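Local structure of lipoteichoic acid primase (Listeria monocytogenes, 4UOP) at residues Ser44-Pro49 with Ile363-Asn368; Asp39-Ser44 with Asn368-Glu373; Asp50-Ala55 with Val345-Gly350; Tyr95-Phe100 with Pro329-Asn334. The protein is a lipoteichoic acid primase, represented here by its extracellular catalytic domain, a sulfatase-family alpha/beta domain that holds a magnesium ion. All coordinates share one frame; numbering follows the deposited sequence. Where two conformers were deposited one is given.

Followed from the N terminus, the four contacts open in the order 2, 1, 3, 4 and close in the reverse order, so each later loop lies wholly within the one before and none cross. Contact 2 closes the widest loop, bringing the end of helix 34-41 to the entry of strand 371-373. Contact 1 continues directly from it, sharing Ser44 and Asn368, and joins two irregular loops. Contact 3 seats the next part of the N-terminal loop on the end of helix 341-348; Asp50 N lies 2.7 Å from Asn365 OD1 of contact 1. Contact 4, innermost, pairs strands of the mixed sheet, and its Asn334 reaches the 363-368 and 368-373 segments.

Contact 1: Ser44-Pro49 with Ile363-Asn368; sequences SVKSNP and ILNSSN
Asn365 meets Val45, Lys46 and Pro49: its backbone carbonyl touches Val45 and takes the N-H of Lys46, its CB and OD1 also touch the side chains of these two, and its amide packs on Pro49. The amide lies against the proline: ND2 of Asn365 is 3.5 Å from CB of Pro49, while its OD1 lies 3.4 Å from CA of the same residue. With CG of Asn365 anti to the carbonyl carbon (chi1 -80°), the amide leans toward the 44-49 segment, where OD1 also accepts from Asp50 N and ND2 donates to Asp362. Two hydrogen-bonded ends therefore limit its rotation. The Lys46 side chain crosses that of Asn365 at about a right angle, its CD 3.6 Å from Asn365 OD1; its ammonium leads away to a salt bridge with Asp50. Val45 also crosses Asn365 at about a right angle, with CG1 4.1 Å from Asn365 CB. One backbone bond holds the two chains in this position: Lys46 N donates to Asn365 O over 2.9 Å at 163°.

Further along, Ser44 N reaches a lone pair of Asn368 OD1 in the carbonyl plane, 3.3 Å away and bent at 146°. Water 1 donates to Ser44 O and to Asn368 OD1 and accepts from Ser367 N. This is irregular loop-to-loop packing, fastening the N-terminal loop before strand 59-65 to the connection between helix 341-348 and strand 371-373 of the sulfatase-like domain.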
loop_
_atom_site.group_PDB
_atom_site.type_symbol
_atom_site.label_atom_id
_atom_site.label_comp_id
_atom_site.label_asym_id
_atom_site.label_seq_id
_atom_site.Cartn_x
_atom_site.Cartn_y
_atom_site.Cartn_z
ATOM N N SER B 44 18.453 -20.215 14.294
ATOM C CA SER B 44 19.128 -21.497 14.337
ATOM C C SER B 44 18.089 -22.611 14.159
ATOM O O SER B 44 17.142 -22.706 14.943
ATOM C CB SER B 44 19.885 -21.641 15.663
ATOM O OG SER B 44 20.560 -22.883 15.728
ATOM N N VAL B 45 18.276 -23.440 13.133
ATOM C CA VAL B 45 17.364 -24.548 12.836
ATOM C C VAL B 45 18.114 -25.869 12.954
ATOM O O VAL B 45 19.189 -26.010 12.408
ATOM C CB VAL B 45 16.777 -24.422 11.416
ATOM C CG1 VAL B 45 15.695 -25.471 11.164
ATOM C CG2 VAL B 45 16.215 -23.030 11.207
ATOM N N LYS B 46 17.538 -26.836 13.650
ATOM C CA LYS B 46 18.214 -28.122 13.868
ATOM C C LYS B 46 18.606 -28.785 12.551
ATOM O O LYS B 46 17.773 -28.937 11.669
ATOM C CB LYS B 46 17.320 -29.063 14.667
ATOM C CG LYS B 46 16.997 -28.575 16.066
ATOM C CD LYS B 46 16.238 -29.624 16.870
ATOM C CE LYS B 46 17.089 -30.853 17.140
ATOM N NZ LYS B 46 16.559 -31.653 18.280
ATOM N N SER B 47 19.885 -29.159 12.429
ATOM C CA SER B 47 20.428 -29.807 11.231
ATOM C C SER B 47 19.875 -31.208 11.011
ATOM O O SER B 47 19.769 -31.668 9.874
ATOM C CB SER B 47 21.959 -29.888 11.321
ATOM O OG SER B 47 22.465 -30.819 10.386
ATOM N N ASN B 48 19.566 -31.896 12.106
ATOM C CA ASN B 48 18.900 -33.188 12.080
ATOM C C ASN B 48 17.494 -32.973 12.667
ATOM O O ASN B 48 17.260 -33.231 13.847
ATOM C CB ASN B 48 19.685 -34.221 12.895
ATOM C CG ASN B 48 19.079 -35.615 12.816
ATOM O OD1 ASN B 48 18.355 -35.940 11.870
ATOM N ND2 ASN B 48 19.375 -36.453 13.814
ATOM N N PRO B 49 16.567 -32.453 11.845
ATOM C CA PRO B 49 15.287 -31.976 12.379
ATOM C C PRO B 49 14.395 -33.032 13.008
ATOM O O PRO B 49 14.290 -34.155 12.509
ATOM C CB PRO B 49 14.596 -31.365 11.156
ATOM C CG PRO B 49 15.250 -31.994 9.983
ATOM C CD PRO B 49 16.680 -32.179 10.404
ATOM N N ILE B 363 9.192 -23.909 12.088
ATOM C CA ILE B 363 8.987 -23.461 13.452
ATOM C C ILE B 363 9.071 -24.586 14.489
ATOM O O ILE B 363 9.213 -24.307 15.671
ATOM C CB ILE B 363 7.671 -22.679 13.621
ATOM C CG1 ILE B 363 6.459 -23.569 13.465
ATOM C CG2 ILE B 363 7.623 -21.501 12.643
ATOM C CD1 ILE B 363 5.191 -22.890 13.969
ATOM N N LEU B 364 8.989 -25.839 14.062
ATOM C CA LEU B 364 9.104 -26.947 15.013
ATOM C C LEU B 364 10.559 -27.355 15.260
ATOM O O LEU B 364 10.821 -28.245 16.074
ATOM C CB LEU B 364 8.289 -28.150 14.545
ATOM C CG LEU B 364 6.787 -27.898 14.340
ATOM C CD1 LEU B 364 6.110 -29.168 13.874
ATOM C CD2 LEU B 364 6.153 -27.374 15.606
ATOM N N ASN B 365 11.493 -26.721 14.569
ATOM C CA ASN B 365 12.915 -27.037 14.732
ATOM C C ASN B 365 13.798 -25.829 14.990
ATOM O O ASN B 365 15.000 -25.851 14.742
ATOM C CB ASN B 365 13.397 -27.829 13.532
ATOM C CG ASN B 365 13.019 -29.272 13.642
ATOM O OD1 ASN B 365 13.535 -29.986 14.501
ATOM N ND2 ASN B 365 12.061 -29.704 12.831
ATOM N N SER B 366 13.193 -24.797 15.533
ATOM C CA SER B 366 13.922 -23.612 15.953
ATOM C C SER B 366 13.277 -23.111 17.218
ATOM O O SER B 366 12.165 -23.521 17.571
ATOM C CB SER B 366 13.894 -22.556 14.851
ATOM O OG SER B 366 12.566 -22.234 14.481
ATOM N N SER B 367 13.986 -22.257 17.940
ATOM C CA SER B 367 13.456 -21.699 19.174
ATOM C C SER B 367 13.563 -20.194 19.253
ATOM O O SER B 367 12.994 -19.617 20.171
ATOM C CB SER B 367 14.135 -22.326 20.392
ATOM O OG SER B 367 13.600 -23.618 20.624
ATOM N N ASN B 368 14.248 -19.566 18.301
ATOM C CA ASN B 368 14.487 -18.131 18.333
ATOM C C ASN B 368 13.968 -17.446 17.069
ATOM O O ASN B 368 14.510 -16.443 16.627
ATOM C CB ASN B 368 15.990 -17.832 18.548
ATOM C CG ASN B 368 16.888 -18.478 17.495
ATOM O OD1 ASN B 368 16.489 -19.418 16.802
ATOM N ND2 ASN B 368 18.126 -17.991 17.396
HETATM O O HOH W 1 16.735 -22.380 17.690
#

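Contact 2: Asp39-Ser44 with Asn368-Glu373; sequences DIKGVS and NNYVPE
Tyr370 donates its hydroxyl proton to the carbonyl O of Lys41 at the end of helix 34-41: OH lies 2.6 Å from Lys41 O, in the carbonyl plane on a lone pair, and the angle at the oxygen is 124°. The ring presents its edge to that oxygen. Its CG sits between the backbone N and the carbonyl carbon (chi1 61°), which turns the ring from the 368-373 segment toward the helix end.

Lys41 is fully extended and runs antiparallel beside the tyrosine side chain, its CG 3.8 Å from Tyr370 OH. Its ammonium reaches Thr361 OG1 and Phe359 O; its hydrogen bond to Asn369 OD1 is weak, and the position of NZ is less certain. Asn369 ND2 donates to Val335 O. Val43 divides its methyls. CG2 touches Tyr370 CE1 at 3.7 Å, whereas CG1, trans to the backbone N, lies 3.3 Å from Asn368 OD1, the atom that also accepts from Ser44 N.

Gly42, just after the helix, leaves helical geometry with phi 72° and turns the chain toward Val43. Such a positive-phi glycine is a common way to terminate a helix, and here the tyrosine links that terminus to the approach to strand 371-373, an outermost strand of the five-stranded antiparallel sheet.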
loop_
_atom_site.group_PDB
_atom_site.type_symbol
_atom_site.label_atom_id
_atom_site.label_comp_id
_atom_site.label_asym_id
_atom_site.label_seq_id
_atom_site.Cartn_x
_atom_site.Cartn_y
_atom_site.Cartn_z
ATOM N N ASP B 39 21.211 -17.609 6.485
ATOM C CA ASP B 39 22.258 -16.953 7.276
ATOM C C ASP B 39 21.896 -15.518 7.646
ATOM O O ASP B 39 22.139 -15.088 8.769
ATOM C CB ASP B 39 23.599 -16.952 6.513
ATOM C CG ASP B 39 24.234 -18.333 6.423
ATOM O OD1 ASP B 39 23.859 -19.241 7.201
ATOM O OD2 ASP B 39 25.135 -18.510 5.566
ATOM N N ILE B 40 21.323 -14.775 6.702
ATOM C CA ILE B 40 20.864 -13.410 6.975
ATOM C C ILE B 40 19.797 -13.390 8.083
ATOM O O ILE B 40 19.872 -12.573 9.000
ATOM C CB ILE B 40 20.333 -12.724 5.697
ATOM C CG1 ILE B 40 21.495 -12.443 4.732
ATOM C CG2 ILE B 40 19.612 -11.424 6.037
ATOM C CD1 ILE B 40 21.057 -12.137 3.319
ATOM N N LYS B 41 18.831 -14.307 8.014
ATOM C CA LYS B 41 17.777 -14.372 9.032
ATOM C C LYS B 41 18.360 -14.706 10.401
ATOM O O LYS B 41 17.931 -14.170 11.410
ATOM C CB LYS B 41 16.694 -15.386 8.655
ATOM C CG LYS B 41 15.458 -15.289 9.557
ATOM C CD LYS B 41 14.288 -16.074 9.006
ATOM C CE LYS B 41 12.998 -15.805 9.788
ATOM N NZ LYS B 41 11.886 -16.664 9.272
ATOM N N GLY B 42 19.357 -15.583 10.423
ATOM C CA GLY B 42 20.095 -15.868 11.634
ATOM C C GLY B 42 19.340 -16.669 12.671
ATOM O O GLY B 42 19.695 -16.631 13.834
ATOM N N VAL B 43 18.293 -17.387 12.266
ATOM C CA VAL B 43 17.562 -18.236 13.201
ATOM C C VAL B 43 18.168 -19.631 13.137
ATOM O O VAL B 43 18.371 -20.163 12.058
ATOM C CB VAL B 43 16.057 -18.298 12.864
ATOM C CG1 VAL B 43 15.360 -19.322 13.733
ATOM C CG2 VAL B 43 15.434 -16.930 13.058
ATOM N N SER B 44 18.453 -20.215 14.294
ATOM C CA SER B 44 19.128 -21.497 14.337
ATOM C C SER B 44 18.089 -22.611 14.159
ATOM O O SER B 44 17.142 -22.706 14.943
ATOM C CB SER B 44 19.885 -21.641 15.663
ATOM O OG SER B 44 20.560 -22.883 15.728
ATOM N N ASN B 368 14.248 -19.566 18.301
ATOM C CA ASN B 368 14.487 -18.131 18.333
ATOM C C ASN B 368 13.968 -17.446 17.069
ATOM O O ASN B 368 14.510 -16.443 16.627
ATOM C CB ASN B 368 15.990 -17.832 18.548
ATOM C CG ASN B 368 16.888 -18.478 17.495
ATOM O OD1 ASN B 368 16.489 -19.418 16.802
ATOM N ND2 ASN B 368 18.126 -17.991 17.396
ATOM N N ASN B 369 12.906 -17.991 16.482
ATOM C CA ASN B 369 12.341 -17.400 15.268
ATOM C C ASN B 369 11.768 -16.009 15.558
ATOM O O ASN B 369 11.441 -15.685 16.700
ATOM C CB ASN B 369 11.288 -18.328 14.665
ATOM C CG ASN B 369 10.866 -17.916 13.270
ATOM O OD1 ASN B 369 11.661 -17.410 12.482
ATOM N ND2 ASN B 369 9.603 -18.149 12.956
ATOM N N TYR B 370 11.733 -15.163 14.537
ATOM C CA TYR B 370 11.083 -13.867 14.645
ATOM C C TYR B 370 10.406 -13.552 13.328
ATOM O O TYR B 370 10.682 -14.190 12.324
ATOM C CB TYR B 370 12.085 -12.776 15.041
ATOM C CG TYR B 370 13.207 -12.579 14.063
ATOM C CD1 TYR B 370 14.337 -13.386 14.111
ATOM C CD2 TYR B 370 13.144 -11.590 13.097
ATOM C CE1 TYR B 370 15.356 -13.228 13.212
ATOM C CE2 TYR B 370 14.181 -11.417 12.192
ATOM C CZ TYR B 370 15.282 -12.239 12.266
ATOM O OH TYR B 370 16.321 -12.082 11.383
ATOM N N VAL B 371 9.500 -12.587 13.345
ATOM C CA VAL B 371 8.676 -12.294 12.181
ATOM C C VAL B 371 8.757 -10.821 11.804
ATOM O O VAL B 371 8.168 -9.975 12.498
ATOM C CB VAL B 371 7.195 -12.657 12.450
ATOM C CG1 VAL B 371 6.389 -12.479 11.190
ATOM C CG2 VAL B 371 7.078 -14.086 12.964
ATOM N N PRO B 372 9.481 -10.501 10.707
ATOM C CA PRO B 372 9.478 -9.149 10.161
ATOM C C PRO B 372 8.090 -8.709 9.681
ATOM O O PRO B 372 7.342 -9.531 9.149
ATOM C CB PRO B 372 10.441 -9.249 8.978
ATOM C CG PRO B 372 11.334 -10.384 9.326
ATOM C CD PRO B 372 10.430 -11.370 9.987
ATOM N N GLU B 373 7.781 -7.421 9.844
ATOM C CA GLU B 373 6.517 -6.852 9.382
ATOM C C GLU B 373 6.770 -5.618 8.546
ATOM O O GLU B 373 7.801 -4.978 8.686
ATOM C CB GLU B 373 5.643 -6.500 10.581
ATOM C CG GLU B 373 5.258 -7.706 11.427
ATOM C CD GLU B 373 4.213 -8.595 10.787
ATOM O OE1 GLU B 373 3.578 -8.187 9.797
ATOM O OE2 GLU B 373 4.015 -9.718 11.284
HETATM O O HOH W 1 16.735 -22.380 17.690
#

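Contact 3: Asp50-Ala55 with Val345-Gly350; sequences DYFGAA and VMNLLG
Asp50 makes the first bond to helix 341-348, its carbonyl O accepting from Asn347 ND2 over 3.0 Å at 165°. The donor lies in the carbonyl plane and Asp50 O lies in the Asn347 amide plane, so the N-H points at the oxygen within the plane of the amide, which limits rotation of that group. Tyr51 follows with CB 3.7 Å from Leu348 CD2, while its hydroxyl leads off to Asn328.

Phe52 packs on both the side chain of Asn347 and the backbone of Gly350. Asn347 OD1 meets the ring edge, 3.3 Å from Phe52 CD1, and the CA of Gly350 stands over one face, 3.9 Å from the ring centroid and 22° off its normal, a CH-pi contact. CG anti to the backbone N (chi1 -179°) puts the ring against Gly350; Lys352 adds a cation-pi interaction.

Gly53, the third residue of a type II turn from Tyr51 to Ala54, donates through N to Asn347 O over 2.9 Å, and its CA comes within 3.5 Å of Gly350 CA. Ala55 N then donates to Leu348 O over 2.8 Å, tilted from the carbonyl plane.

Asn347 O thus accepts from both Gly53 N and Gly350 N, the latter within the Schellman motif ending the helix. Chemically, the turn and the residue after it supply two backbone N-H donors to carbonyls at the helix C-terminus, where the helix dipole would probably strengthen such bonds.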
loop_
_atom_site.group_PDB
_atom_site.type_symbol
_atom_site.label_atom_id
_atom_site.label_comp_id
_atom_site.label_asym_id
_atom_site.label_seq_id
_atom_site.Cartn_x
_atom_site.Cartn_y
_atom_site.Cartn_z
ATOM N N ASP B 50 13.735 -32.641 14.085
ATOM C CA ASP B 50 12.686 -33.450 14.677
ATOM C C ASP B 50 11.456 -33.439 13.768
ATOM O O ASP B 50 11.271 -32.516 12.982
ATOM C CB ASP B 50 12.316 -32.901 16.043
ATOM C CG ASP B 50 13.483 -32.949 17.018
ATOM O OD1 ASP B 50 14.198 -33.969 17.028
ATOM O OD2 ASP B 50 13.685 -31.965 17.747
ATOM N N TYR B 51 10.665 -34.499 13.875
ATOM C CA TYR B 51 9.409 -34.676 13.122
ATOM C C TYR B 51 9.591 -34.795 11.607
ATOM O O TYR B 51 8.616 -34.709 10.869
ATOM C CB TYR B 51 8.411 -33.542 13.436
ATOM C CG TYR B 51 8.307 -33.150 14.888
ATOM C CD1 TYR B 51 7.622 -33.945 15.803
ATOM C CD2 TYR B 51 8.874 -31.973 15.344
ATOM C CE1 TYR B 51 7.531 -33.581 17.140
ATOM C CE2 TYR B 51 8.781 -31.595 16.671
ATOM C CZ TYR B 51 8.111 -32.405 17.564
ATOM O OH TYR B 51 8.024 -32.027 18.874
ATOM N N PHE B 52 10.821 -34.993 11.131
ATOM C CA PHE B 52 11.055 -35.080 9.706
ATOM C C PHE B 52 10.382 -36.328 9.146
ATOM O O PHE B 52 10.661 -37.444 9.586
ATOM C CB PHE B 52 12.554 -35.083 9.378
ATOM C CG PHE B 52 12.829 -35.158 7.914
ATOM C CD1 PHE B 52 12.634 -34.048 7.104
ATOM C CD2 PHE B 52 13.233 -36.356 7.322
ATOM C CE1 PHE B 52 12.846 -34.118 5.744
ATOM C CE2 PHE B 52 13.458 -36.424 5.958
ATOM C CZ PHE B 52 13.261 -35.305 5.169
ATOM N N GLY B 53 9.442 -36.134 8.227
ATOM C CA GLY B 53 8.709 -37.258 7.662
ATOM C C GLY B 53 7.788 -37.955 8.644
ATOM O O GLY B 53 7.378 -39.079 8.406
ATOM N N ALA B 54 7.422 -37.289 9.734
ATOM C CA ALA B 54 6.427 -37.840 10.660
ATOM C C ALA B 54 5.095 -38.074 9.942
ATOM O O ALA B 54 4.307 -38.942 10.339
ATOM C CB ALA B 54 6.211 -36.921 11.836
ATOM N N ALA B 55 4.864 -37.310 8.876
ATOM C CA ALA B 55 3.686 -37.496 8.034
ATOM C C ALA B 55 4.098 -37.766 6.588
ATOM O O ALA B 55 3.439 -37.322 5.648
ATOM C CB ALA B 55 2.790 -36.266 8.121
ATOM N N VAL B 345 5.675 -27.356 7.136
ATOM C CA VAL B 345 4.934 -28.455 6.567
ATOM C C VAL B 345 5.826 -29.406 5.751
ATOM O O VAL B 345 5.673 -30.620 5.843
ATOM C CB VAL B 345 3.757 -27.934 5.716
ATOM C CG1 VAL B 345 3.113 -29.072 4.920
ATOM C CG2 VAL B 345 2.737 -27.286 6.635
ATOM N N MET B 346 6.754 -28.857 4.982
ATOM C CA MET B 346 7.635 -29.691 4.172
ATOM C C MET B 346 8.438 -30.634 5.077
ATOM O O MET B 346 8.641 -31.802 4.728
ATOM C CB MET B 346 8.578 -28.850 3.311
ATOM C CG MET B 346 7.905 -27.990 2.245
ATOM S SD MET B 346 6.806 -28.872 1.095
ATOM C CE MET B 346 5.238 -28.777 1.968
ATOM N N ASN B 347 8.873 -30.146 6.237
ATOM C CA ASN B 347 9.562 -31.018 7.187
ATOM C C ASN B 347 8.683 -32.191 7.650
ATOM O O ASN B 347 9.111 -33.353 7.653
ATOM C CB ASN B 347 10.092 -30.210 8.377
ATOM C CG ASN B 347 10.735 -31.088 9.436
ATOM O OD1 ASN B 347 11.821 -31.644 9.221
ATOM N ND2 ASN B 347 10.075 -31.240 10.564
ATOM N N LEU B 348 7.442 -31.904 8.040
ATOM C CA LEU B 348 6.535 -32.964 8.462
ATOM C C LEU B 348 6.290 -33.999 7.356
ATOM O O LEU B 348 6.189 -35.211 7.629
ATOM C CB LEU B 348 5.192 -32.369 8.926
ATOM C CG LEU B 348 5.256 -31.558 10.210
ATOM C CD1 LEU B 348 3.933 -30.835 10.443
ATOM C CD2 LEU B 348 5.562 -32.459 11.393
ATOM N N LEU B 349 6.179 -33.524 6.119
ATOM C CA LEU B 349 5.909 -34.393 4.981
ATOM C C LEU B 349 7.167 -35.135 4.495
ATOM O O LEU B 349 7.076 -35.935 3.583
ATOM C CB LEU B 349 5.296 -33.586 3.839
ATOM C CG LEU B 349 3.876 -33.040 4.099
ATOM C CD1 LEU B 349 3.430 -32.163 2.937
ATOM C CD2 LEU B 349 2.875 -34.144 4.346
ATOM N N GLY B 350 8.319 -34.850 5.104
ATOM C CA GLY B 350 9.579 -35.512 4.749
ATOM C C GLY B 350 10.109 -35.104 3.400
ATOM O O GLY B 350 10.678 -35.921 2.684
#

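Contact 4: Tyr95-Phe100 with Pro329-Asn334; sequences YSNQFF and PGEIKN
A parallel beta bridge between Tyr95 and Glu331, at CA-CA 5.1 Å, joins strands 94-100 and 330-331 of the mixed sheet. Two backbone bonds define it: Tyr95 N donates to Gly330 O over 3.0 Å, and Ile332 N donates to Tyr95 O over 2.7 Å at a nearly straight 171°. Tyr95 thus bonds through its N and its O to the residues on either side of Glu331, as in parallel pairing.

The tyrosine ring lies beneath the partner backbone. Its chi1 of 69° brings the face under Glu331, whose CA stands 4.2 Å from the ring centroid and 13° off the normal, a CH-pi contact. Asn97 OD1 meets the ring edge and accepts from Arg70. The extended Glu331 side chain crosses that of Asn97 at about a right angle. On the Ile332 side, CG1 rests 3.6 Å from Tyr95 O.

Beyond the bridge the strands part. Ser96 OG accepts from Gln98 N over 2.9 Å, an ST turn, and water fills in: water 2 donates to Ile332 O and Asn334 O, while water 3 links Gln98 O with Asn334 O.

Within the sheet, strand 94-100 also pairs antiparallel with strand 319-322 through Ser96 with Phe319, while Phe99 bonds to Ile317 just before that strand; it runs parallel with strand 336-337 through Phe100 and Gly336, and Phe100 stacks on Phe383 of the antiparallel five-stranded sheet.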
loop_
_atom_site.group_PDB
_atom_site.type_symbol
_atom_site.label_atom_id
_atom_site.label_comp_id
_atom_site.label_asym_id
_atom_site.label_seq_id
_atom_site.Cartn_x
_atom_site.Cartn_y
_atom_site.Cartn_z
ATOM N N TYR B 95 -0.649 -26.129 18.430
ATOM C CA TYR B 95 -1.252 -24.835 18.138
ATOM C C TYR B 95 -0.395 -23.735 18.725
ATOM O O TYR B 95 0.455 -23.985 19.588
ATOM C CB TYR B 95 -2.690 -24.782 18.671
ATOM C CG TYR B 95 -2.784 -24.774 20.174
ATOM C CD1 TYR B 95 -2.756 -25.957 20.902
ATOM C CD2 TYR B 95 -2.843 -23.570 20.871
ATOM C CE1 TYR B 95 -2.820 -25.942 22.292
ATOM C CE2 TYR B 95 -2.898 -23.538 22.246
ATOM C CZ TYR B 95 -2.896 -24.723 22.953
ATOM O OH TYR B 95 -2.953 -24.654 24.318
ATOM N N SER B 96 -0.604 -22.518 18.236
ATOM C CA SER B 96 0.188 -21.381 18.663
ATOM C C SER B 96 -0.651 -20.221 19.129
ATOM O O SER B 96 -1.638 -19.867 18.493
ATOM C CB SER B 96 1.060 -20.888 17.527
ATOM O OG SER B 96 1.749 -19.720 17.910
ATOM N N ASN B 97 -0.230 -19.621 20.236
ATOM C CA ASN B 97 -0.796 -18.362 20.733
ATOM C C ASN B 97 0.058 -17.159 20.374
ATOM O O ASN B 97 -0.209 -16.054 20.837
ATOM C CB ASN B 97 -0.980 -18.429 22.251
ATOM C CG ASN B 97 -1.989 -19.464 22.661
ATOM O OD1 ASN B 97 -2.978 -19.685 21.961
ATOM N ND2 ASN B 97 -1.738 -20.124 23.780
ATOM N N GLN B 98 1.094 -17.382 19.566
ATOM C CA GLN B 98 1.968 -16.313 19.088
ATOM C C GLN B 98 2.335 -16.566 17.636
ATOM O O GLN B 98 3.503 -16.750 17.267
ATOM C CB GLN B 98 3.234 -16.216 19.934
ATOM C CG GLN B 98 3.016 -15.793 21.364
ATOM C CD GLN B 98 4.325 -15.592 22.114
ATOM O OE1 GLN B 98 5.311 -16.288 21.874
ATOM N NE2 GLN B 98 4.323 -14.659 23.053
ATOM N N PHE B 99 1.312 -16.634 16.803
ATOM C CA PHE B 99 1.503 -16.824 15.387
ATOM C C PHE B 99 0.971 -15.584 14.709
ATOM O O PHE B 99 -0.134 -15.131 15.030
ATOM C CB PHE B 99 0.776 -18.079 14.920
ATOM C CG PHE B 99 1.205 -18.551 13.573
ATOM C CD1 PHE B 99 2.288 -19.415 13.446
ATOM C CD2 PHE B 99 0.555 -18.129 12.431
ATOM C CE1 PHE B 99 2.710 -19.835 12.201
ATOM C CE2 PHE B 99 0.965 -18.572 11.174
ATOM C CZ PHE B 99 2.056 -19.413 11.065
ATOM N N PHE B 100 1.751 -15.012 13.794
ATOM C CA PHE B 100 1.451 -13.676 13.279
ATOM C C PHE B 100 1.147 -13.607 11.795
ATOM O O PHE B 100 1.701 -14.355 10.999
ATOM C CB PHE B 100 2.615 -12.737 13.558
ATOM C CG PHE B 100 2.916 -12.564 15.006
ATOM C CD1 PHE B 100 2.194 -11.655 15.775
ATOM C CD2 PHE B 100 3.912 -13.320 15.625
ATOM C CE1 PHE B 100 2.491 -11.478 17.115
ATOM C CE2 PHE B 100 4.200 -13.145 16.967
ATOM C CZ PHE B 100 3.487 -12.235 17.712
ATOM N N PRO B 329 0.815 -33.215 21.437
ATOM C CA PRO B 329 -0.042 -32.049 21.192
ATOM C C PRO B 329 0.163 -30.964 22.230
ATOM O O PRO B 329 0.560 -31.254 23.358
ATOM C CB PRO B 329 -1.455 -32.625 21.316
ATOM C CG PRO B 329 -1.293 -33.768 22.272
ATOM C CD PRO B 329 0.036 -34.366 21.915
ATOM N N GLY B 330 -0.137 -29.726 21.860
ATOM C CA GLY B 330 -0.045 -28.610 22.789
ATOM C C GLY B 330 0.510 -27.362 22.151
ATOM O O GLY B 330 0.584 -27.261 20.927
ATOM N N GLU B 331 0.871 -26.407 23.003
ATOM C CA GLU B 331 1.235 -25.066 22.573
ATOM C C GLU B 331 2.654 -25.034 22.018
ATOM O O GLU B 331 3.599 -25.454 22.681
ATOM C CB GLU B 331 1.101 -24.098 23.749
ATOM C CG GLU B 331 1.301 -22.642 23.392
ATOM C CD GLU B 331 1.120 -21.701 24.572
ATOM O OE1 GLU B 331 0.622 -22.134 25.639
ATOM O OE2 GLU B 331 1.456 -20.506 24.426
ATOM N N ILE B 332 2.795 -24.559 20.789
ATOM C CA ILE B 332 4.109 -24.333 20.193
ATOM C C ILE B 332 4.671 -23.046 20.803
ATOM O O ILE B 332 4.039 -21.989 20.729
ATOM C CB ILE B 332 4.022 -24.175 18.655
ATOM C CG1 ILE B 332 3.367 -25.397 18.008
ATOM C CG2 ILE B 332 5.411 -23.964 18.066
ATOM C CD1 ILE B 332 2.836 -25.142 16.614
ATOM N N LYS B 333 5.867 -23.121 21.380
ATOM C CA LYS B 333 6.460 -21.959 22.047
ATOM C C LYS B 333 7.143 -21.000 21.078
ATOM O O LYS B 333 7.159 -19.810 21.302
ATOM C CB LYS B 333 7.461 -22.410 23.118
ATOM C CG LYS B 333 6.871 -23.341 24.169
ATOM C CD LYS B 333 5.598 -22.813 24.810
ATOM C CE LYS B 333 5.772 -21.425 25.407
ATOM N NZ LYS B 333 4.608 -21.059 26.272
ATOM N N ASN B 334 7.706 -21.525 20.012
ATOM C CA ASN B 334 8.434 -20.730 19.044
ATOM C C ASN B 334 7.437 -19.925 18.201
ATOM O O ASN B 334 6.428 -20.476 17.741
ATOM C CB ASN B 334 9.270 -21.688 18.203
ATOM C CG ASN B 334 10.241 -20.999 17.256
ATOM O OD1 ASN B 334 10.859 -19.981 17.566
ATOM N ND2 ASN B 334 10.403 -21.594 16.094
HETATM O O HOH W 2 3.980 -20.413 18.613
HETATM O O HOH W 3 3.942 -19.652 16.479
#